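Local coordinates for protein myosin-I heavy chain (PDB 5EJR) that is an actin-based motor of class VII with ATPase activity, involved in the early steps of phagocytosis and adhesion, here represented by its C-terminal MyTH4-FERM tail module, at residues V89-I94 / W281-E286; R96-H101 / S135-P140. All blocks are in the same frame, centred on the assembly; numbering follows the deposited sequence.

Contact 1 of 2, residues V89-I94 / W281-E286; sequences VIQSII and WEQSEE
Gln91 reaches from helix 86-99 to Glu282 and Gln283 near the end of helix 274-283. Its CB points toward that helix, and CG lies anti to the carbonyl carbon (chi1 -85°), from where the chain runs out extended. CD comes within 3.8 Å of Glu282 OE1. NE2 gives a hydrogen bond to Glu282 OE1 at 2.8 Å, with an N-H...O angle of 152°; the acceptor lies close to the amide plane and is approached nearly head-on to its C-O bond. The two side chains meet at about a right angle. Gln91 OE1 lies 3.5 Å from Gln283 NE2, too loose for a hydrogen bond, and close to its CG; these side chains slide past each other in opposite directions, amide planes 83° apart. Second partners fix both groups: NE2 also bonds Pro192 O, while the Glu282 carboxylate accepts from Ser87 OG and Ala194 N. With an alanine here, Pro192 O would probably lose this donor, Glu282 OE1 would probably keep Ser87 OG but not the amide, and a gap is likely to open between the domains. Polar bridging of this kind joins the MyTH4 domain to the ubiquitin-like first lobe of FERM, as expected of a MyTH4-FERM supramodule.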
loop_
_atom_site.group_PDB
_atom_site.type_symbol
_atom_site.label_atom_id
_atom_site.label_comp_id
_atom_site.label_asym_id
_atom_site.label_seq_id
_atom_site.Cartn_x
_atom_site.Cartn_y
_atom_site.Cartn_z
ATOM N N VAL A 89 -12.960 12.464 -2.793
ATOM C CA VAL A 89 -14.389 12.377 -3.141
ATOM C C VAL A 89 -14.706 11.044 -3.819
ATOM O O VAL A 89 -15.618 10.346 -3.375
ATOM C CB VAL A 89 -14.874 13.622 -3.940
ATOM C CG1 VAL A 89 -16.234 13.379 -4.591
ATOM C CG2 VAL A 89 -14.930 14.850 -3.041
ATOM N N ILE A 90 -13.936 10.662 -4.854
ATOM C CA ILE A 90 -14.149 9.387 -5.543
ATOM C C ILE A 90 -13.830 8.187 -4.612
ATOM O O ILE A 90 -14.507 7.173 -4.713
ATOM C CB ILE A 90 -13.418 9.323 -6.917
ATOM C CG1 ILE A 90 -13.893 8.107 -7.755
ATOM C CG2 ILE A 90 -11.893 9.380 -6.769
ATOM C CD1 ILE A 90 -13.552 8.197 -9.296
ATOM N N GLN A 91 -12.845 8.310 -3.689
ATOM C CA GLN A 91 -12.553 7.239 -2.722
ATOM C C GLN A 91 -13.795 6.960 -1.840
ATOM O O GLN A 91 -14.123 5.799 -1.609
ATOM C CB GLN A 91 -11.348 7.600 -1.855
ATOM C CG GLN A 91 -10.026 7.240 -2.528
ATOM C CD GLN A 91 -8.893 8.059 -1.982
ATOM O OE1 GLN A 91 -8.812 8.354 -0.787
ATOM N NE2 GLN A 91 -8.005 8.477 -2.854
ATOM N N SER A 92 -14.521 8.033 -1.432
ATOM C CA SER A 92 -15.772 7.966 -0.658
ATOM C C SER A 92 -16.844 7.193 -1.433
ATOM O O SER A 92 -17.440 6.266 -0.879
ATOM C CB SER A 92 -16.266 9.370 -0.317
ATOM O OG SER A 92 -17.473 9.318 0.422
ATOM N N ILE A 93 -17.027 7.526 -2.746
ATOM C CA ILE A 93 -17.993 6.894 -3.644
ATOM C C ILE A 93 -17.718 5.422 -3.793
ATOM O O ILE A 93 -18.648 4.625 -3.699
ATOM C CB ILE A 93 -18.065 7.605 -5.032
ATOM C CG1 ILE A 93 -18.486 9.086 -4.890
ATOM C CG2 ILE A 93 -19.001 6.859 -6.015
ATOM C CD1 ILE A 93 -18.189 9.960 -6.110
ATOM N N ILE A 94 -16.455 5.051 -4.055
ATOM C CA ILE A 94 -16.124 3.644 -4.249
ATOM C C ILE A 94 -16.238 2.898 -2.914
ATOM O O ILE A 94 -16.754 1.778 -2.906
ATOM C CB ILE A 94 -14.785 3.453 -5.014
ATOM C CG1 ILE A 94 -15.035 3.625 -6.544
ATOM C CG2 ILE A 94 -14.134 2.092 -4.735
ATOM C CD1 ILE A 94 -13.975 4.304 -7.217
ATOM N N TRP A 281 -2.468 6.224 1.932
ATOM C CA TRP A 281 -1.527 7.287 2.276
ATOM C C TRP A 281 -2.197 8.655 2.174
ATOM O O TRP A 281 -1.875 9.549 2.956
ATOM C CB TRP A 281 -0.311 7.249 1.360
ATOM C CG TRP A 281 0.684 6.147 1.609
ATOM C CD1 TRP A 281 0.640 5.182 2.575
ATOM C CD2 TRP A 281 1.880 5.911 0.859
ATOM N NE1 TRP A 281 1.753 4.376 2.488
ATOM C CE2 TRP A 281 2.524 4.792 1.434
ATOM C CE3 TRP A 281 2.499 6.569 -0.216
ATOM C CZ2 TRP A 281 3.750 4.315 0.967
ATOM C CZ3 TRP A 281 3.710 6.087 -0.683
ATOM C CH2 TRP A 281 4.319 4.969 -0.098
ATOM N N GLU A 282 -3.131 8.815 1.203
ATOM C CA GLU A 282 -3.890 10.050 1.013
ATOM C C GLU A 282 -4.847 10.268 2.181
ATOM O O GLU A 282 -5.074 11.406 2.580
ATOM C CB GLU A 282 -4.707 9.987 -0.281
ATOM C CG GLU A 282 -3.884 10.085 -1.544
ATOM C CD GLU A 282 -4.677 10.641 -2.704
ATOM O OE1 GLU A 282 -5.854 10.247 -2.869
ATOM O OE2 GLU A 282 -4.129 11.500 -3.430
ATOM N N GLN A 283 -5.406 9.166 2.709
ATOM C CA GLN A 283 -6.359 9.114 3.820
ATOM C C GLN A 283 -5.692 9.328 5.185
ATOM O O GLN A 283 -6.387 9.628 6.156
ATOM C CB GLN A 283 -7.106 7.769 3.812
ATOM C CG GLN A 283 -7.895 7.484 2.541
ATOM C CD GLN A 283 -9.365 7.323 2.803
ATOM O OE1 GLN A 283 -9.810 6.296 3.327
ATOM N NE2 GLN A 283 -10.151 8.343 2.471
ATOM N N SER A 284 -4.356 9.160 5.262
ATOM C CA SER A 284 -3.574 9.321 6.489
ATOM C C SER A 284 -3.553 10.766 6.968
ATOM O O SER A 284 -3.331 11.686 6.175
ATOM C CB SER A 284 -2.144 8.826 6.282
ATOM O OG SER A 284 -1.324 9.077 7.413
ATOM N N GLU A 285 -3.758 10.951 8.282
ATOM C CA GLU A 285 -3.741 12.264 8.926
ATOM C C GLU A 285 -2.319 12.625 9.398
ATOM O O GLU A 285 -2.103 13.720 9.929
ATOM C CB GLU A 285 -4.767 12.314 10.076
ATOM C CG GLU A 285 -5.362 13.693 10.326
ATOM C CD GLU A 285 -6.227 14.254 9.212
ATOM O OE1 GLU A 285 -5.712 15.062 8.405
ATOM O OE2 GLU A 285 -7.422 13.886 9.148
ATOM N N GLU A 286 -1.344 11.713 9.170
ATOM C CA GLU A 286 0.061 11.926 9.534
ATOM C C GLU A 286 0.659 13.059 8.723
ATOM O O GLU A 286 0.342 13.210 7.541
ATOM C CB GLU A 286 0.915 10.647 9.361
ATOM C CG GLU A 286 0.634 9.552 10.380
ATOM C CD GLU A 286 1.049 9.779 11.825
ATOM O OE1 GLU A 286 1.850 10.705 12.095
ATOM O OE2 GLU A 286 0.587 9.001 12.691
#

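Contact 2 of 2, residues R96-H101 / S135-P140; sequences RGIENH and SITFSP
Phe138, Ile98 and Gly97 form a largely buried junction inside the helical MyTH4 domain, in which an aromatic ring lies on helix backbone where the chain leaves helix 121-137 beside the last turn of helix 86-99. Phe138 contributes the largest buried area of the three. Its CG stands between the backbone N and the carbonyl carbon (chi1 47°), and from there the ring is carried onto the backbone of the other helix. CZ lies 3.6 Å from Gly97 CA, and CE2 is equally near Ile98 N, which it meets obliquely. Gly97 O sits over one ring face, displaced toward the rim. The absence of a side chain at Gly97 is what permits this approach, since a CB built there would fall 2.2 Å from Phe138 CZ.

Ile98 flanks the ring. Its CG1 is 4.1 Å from Phe138 CD2, the side chains crossing at about a right angle; this side-chain part of the contact is apolar. Helix 104-113 adds to the enclosure: Arg104 touches the Phe138 side chain and hydrogen-bonds to Gly97 O, while Tyr108 OH bonds to Phe138 O. Thr137 is split between two roles, its OG1 bonded to Phe133 O within its own helix. A chi1 of -37° turns the Thr137 methyl away from its backbone N and toward the isoleucine, where CG2 lies 3.7 Å from both Ile98 CG1 and CD1.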
loop_
_atom_site.group_PDB
_atom_site.type_symbol
_atom_site.label_atom_id
_atom_site.label_comp_id
_atom_site.label_asym_id
_atom_site.label_seq_id
_atom_site.Cartn_x
_atom_site.Cartn_y
_atom_site.Cartn_z
ATOM N N ARG A 96 -18.373 3.605 -0.492
ATOM C CA ARG A 96 -19.820 3.414 -0.341
ATOM C C ARG A 96 -20.288 2.214 -1.168
ATOM O O ARG A 96 -21.037 1.386 -0.661
ATOM C CB ARG A 96 -20.578 4.705 -0.704
ATOM C CG ARG A 96 -22.094 4.667 -0.444
ATOM C CD ARG A 96 -22.765 5.996 -0.719
ATOM N NE ARG A 96 -22.275 7.086 0.133
ATOM C CZ ARG A 96 -21.413 8.022 -0.254
ATOM N NH1 ARG A 96 -20.914 8.008 -1.489
ATOM N NH2 ARG A 96 -21.025 8.967 0.592
ATOM N N GLY A 97 -19.793 2.093 -2.404
ATOM C CA GLY A 97 -20.129 0.968 -3.271
ATOM C C GLY A 97 -19.626 -0.375 -2.787
ATOM O O GLY A 97 -20.344 -1.373 -2.893
ATOM N N ILE A 98 -18.375 -0.410 -2.271
ATOM C CA ILE A 98 -17.733 -1.617 -1.705
ATOM C C ILE A 98 -18.564 -2.178 -0.523
ATOM O O ILE A 98 -18.970 -3.343 -0.564
ATOM C CB ILE A 98 -16.241 -1.334 -1.280
ATOM C CG1 ILE A 98 -15.299 -1.258 -2.507
ATOM C CG2 ILE A 98 -15.725 -2.365 -0.263
ATOM C CD1 ILE A 98 -13.916 -0.664 -2.224
ATOM N N GLU A 99 -18.821 -1.334 0.506
ATOM C CA GLU A 99 -19.508 -1.752 1.726
ATOM C C GLU A 99 -21.046 -1.797 1.617
ATOM O O GLU A 99 -21.663 -2.619 2.302
ATOM C CB GLU A 99 -19.054 -0.939 2.951
ATOM C CG GLU A 99 -19.286 0.560 2.889
ATOM C CD GLU A 99 -18.102 1.415 3.309
ATOM O OE1 GLU A 99 -16.946 0.995 3.068
ATOM O OE2 GLU A 99 -18.335 2.539 3.811
ATOM N N ASN A 100 -21.660 -0.955 0.768
ATOM C CA ASN A 100 -23.113 -0.994 0.582
ATOM C C ASN A 100 -23.384 -1.626 -0.768
ATOM O O ASN A 100 -23.535 -0.961 -1.794
ATOM C CB ASN A 100 -23.752 0.376 0.754
ATOM C CG ASN A 100 -23.435 0.993 2.083
ATOM O OD1 ASN A 100 -24.049 0.663 3.106
ATOM N ND2 ASN A 100 -22.442 1.875 2.099
ATOM N N HIS A 101 -23.323 -2.941 -0.758
ATOM C CA HIS A 101 -23.483 -3.868 -1.864
ATOM C C HIS A 101 -24.756 -3.649 -2.723
ATOM O O HIS A 101 -24.714 -3.784 -3.955
ATOM C CB HIS A 101 -23.426 -5.274 -1.262
ATOM C CG HIS A 101 -24.118 -6.335 -2.037
ATOM N ND1 HIS A 101 -23.450 -7.063 -3.010
ATOM C CD2 HIS A 101 -25.382 -6.809 -1.916
ATOM C CE1 HIS A 101 -24.341 -7.919 -3.488
ATOM N NE2 HIS A 101 -25.522 -7.804 -2.857
ATOM N N SER A 135 -15.906 0.149 -12.383
ATOM C CA SER A 135 -15.747 -1.127 -13.099
ATOM C C SER A 135 -14.478 -1.913 -12.710
ATOM O O SER A 135 -14.475 -3.131 -12.833
ATOM C CB SER A 135 -15.820 -0.927 -14.610
ATOM O OG SER A 135 -14.658 -0.274 -15.092
ATOM N N ILE A 136 -13.420 -1.227 -12.240
ATOM C CA ILE A 136 -12.210 -1.926 -11.794
ATOM C C ILE A 136 -12.401 -2.525 -10.379
ATOM O O ILE A 136 -11.739 -3.512 -10.048
ATOM C CB ILE A 136 -10.900 -1.092 -11.922
ATOM C CG1 ILE A 136 -10.998 0.263 -11.218
ATOM C CG2 ILE A 136 -10.477 -0.946 -13.393
ATOM C CD1 ILE A 136 -9.661 0.963 -10.936
ATOM N N THR A 137 -13.354 -1.968 -9.581
ATOM C CA THR A 137 -13.623 -2.378 -8.195
ATOM C C THR A 137 -14.708 -3.466 -8.047
ATOM O O THR A 137 -14.425 -4.555 -7.551
ATOM C CB THR A 137 -13.938 -1.144 -7.347
ATOM O OG1 THR A 137 -13.098 -0.085 -7.791
ATOM C CG2 THR A 137 -13.689 -1.383 -5.851
ATOM N N PHE A 138 -15.947 -3.156 -8.423
ATOM C CA PHE A 138 -17.067 -4.082 -8.263
ATOM C C PHE A 138 -17.947 -4.094 -9.495
ATOM O O PHE A 138 -17.998 -3.131 -10.256
ATOM C CB PHE A 138 -17.888 -3.762 -6.980
ATOM C CG PHE A 138 -18.223 -2.303 -6.798
ATOM C CD1 PHE A 138 -19.267 -1.715 -7.508
ATOM C CD2 PHE A 138 -17.454 -1.497 -5.974
ATOM C CE1 PHE A 138 -19.541 -0.353 -7.384
ATOM C CE2 PHE A 138 -17.733 -0.134 -5.845
ATOM C CZ PHE A 138 -18.772 0.429 -6.556
ATOM N N SER A 139 -18.614 -5.208 -9.690
ATOM C CA SER A 139 -19.499 -5.425 -10.804
ATOM C C SER A 139 -20.880 -4.826 -10.504
ATOM O O SER A 139 -21.308 -4.854 -9.344
ATOM C CB SER A 139 -19.646 -6.930 -11.011
ATOM O OG SER A 139 -20.610 -7.279 -11.992
ATOM N N PRO A 140 -21.647 -4.352 -11.524
ATOM C CA PRO A 140 -23.059 -4.036 -11.249
ATOM C C PRO A 140 -23.768 -5.407 -11.112
ATOM O O PRO A 140 -23.140 -6.439 -11.402
ATOM C CB PRO A 140 -23.514 -3.293 -12.509
ATOM C CG PRO A 140 -22.617 -3.762 -13.589
ATOM C CD PRO A 140 -21.339 -4.271 -12.972
#

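In the fold
Helix 86-99 serves both contacts, whose centres are about 16 Å apart: contact 1 uses its middle and contact 2 its C-terminal end. Along the chain, both segments of contact 2 fall between those of contact 1, so a local contact within MyTH4 is enclosed by a longer connection into FERM. The two also touch directly. Ile94 O lies 3.6 Å from Phe138 CE2, and Ile94 CG2 is 3.7 Å from Thr137 CG2, so Ile94 packs on residues of contact 2. Contact 1 is partly buried and polar, about 13 Å from the chain centre to its own centre; contact 2 is buried, with no hydrogen bond between its segments, at about 20 Å.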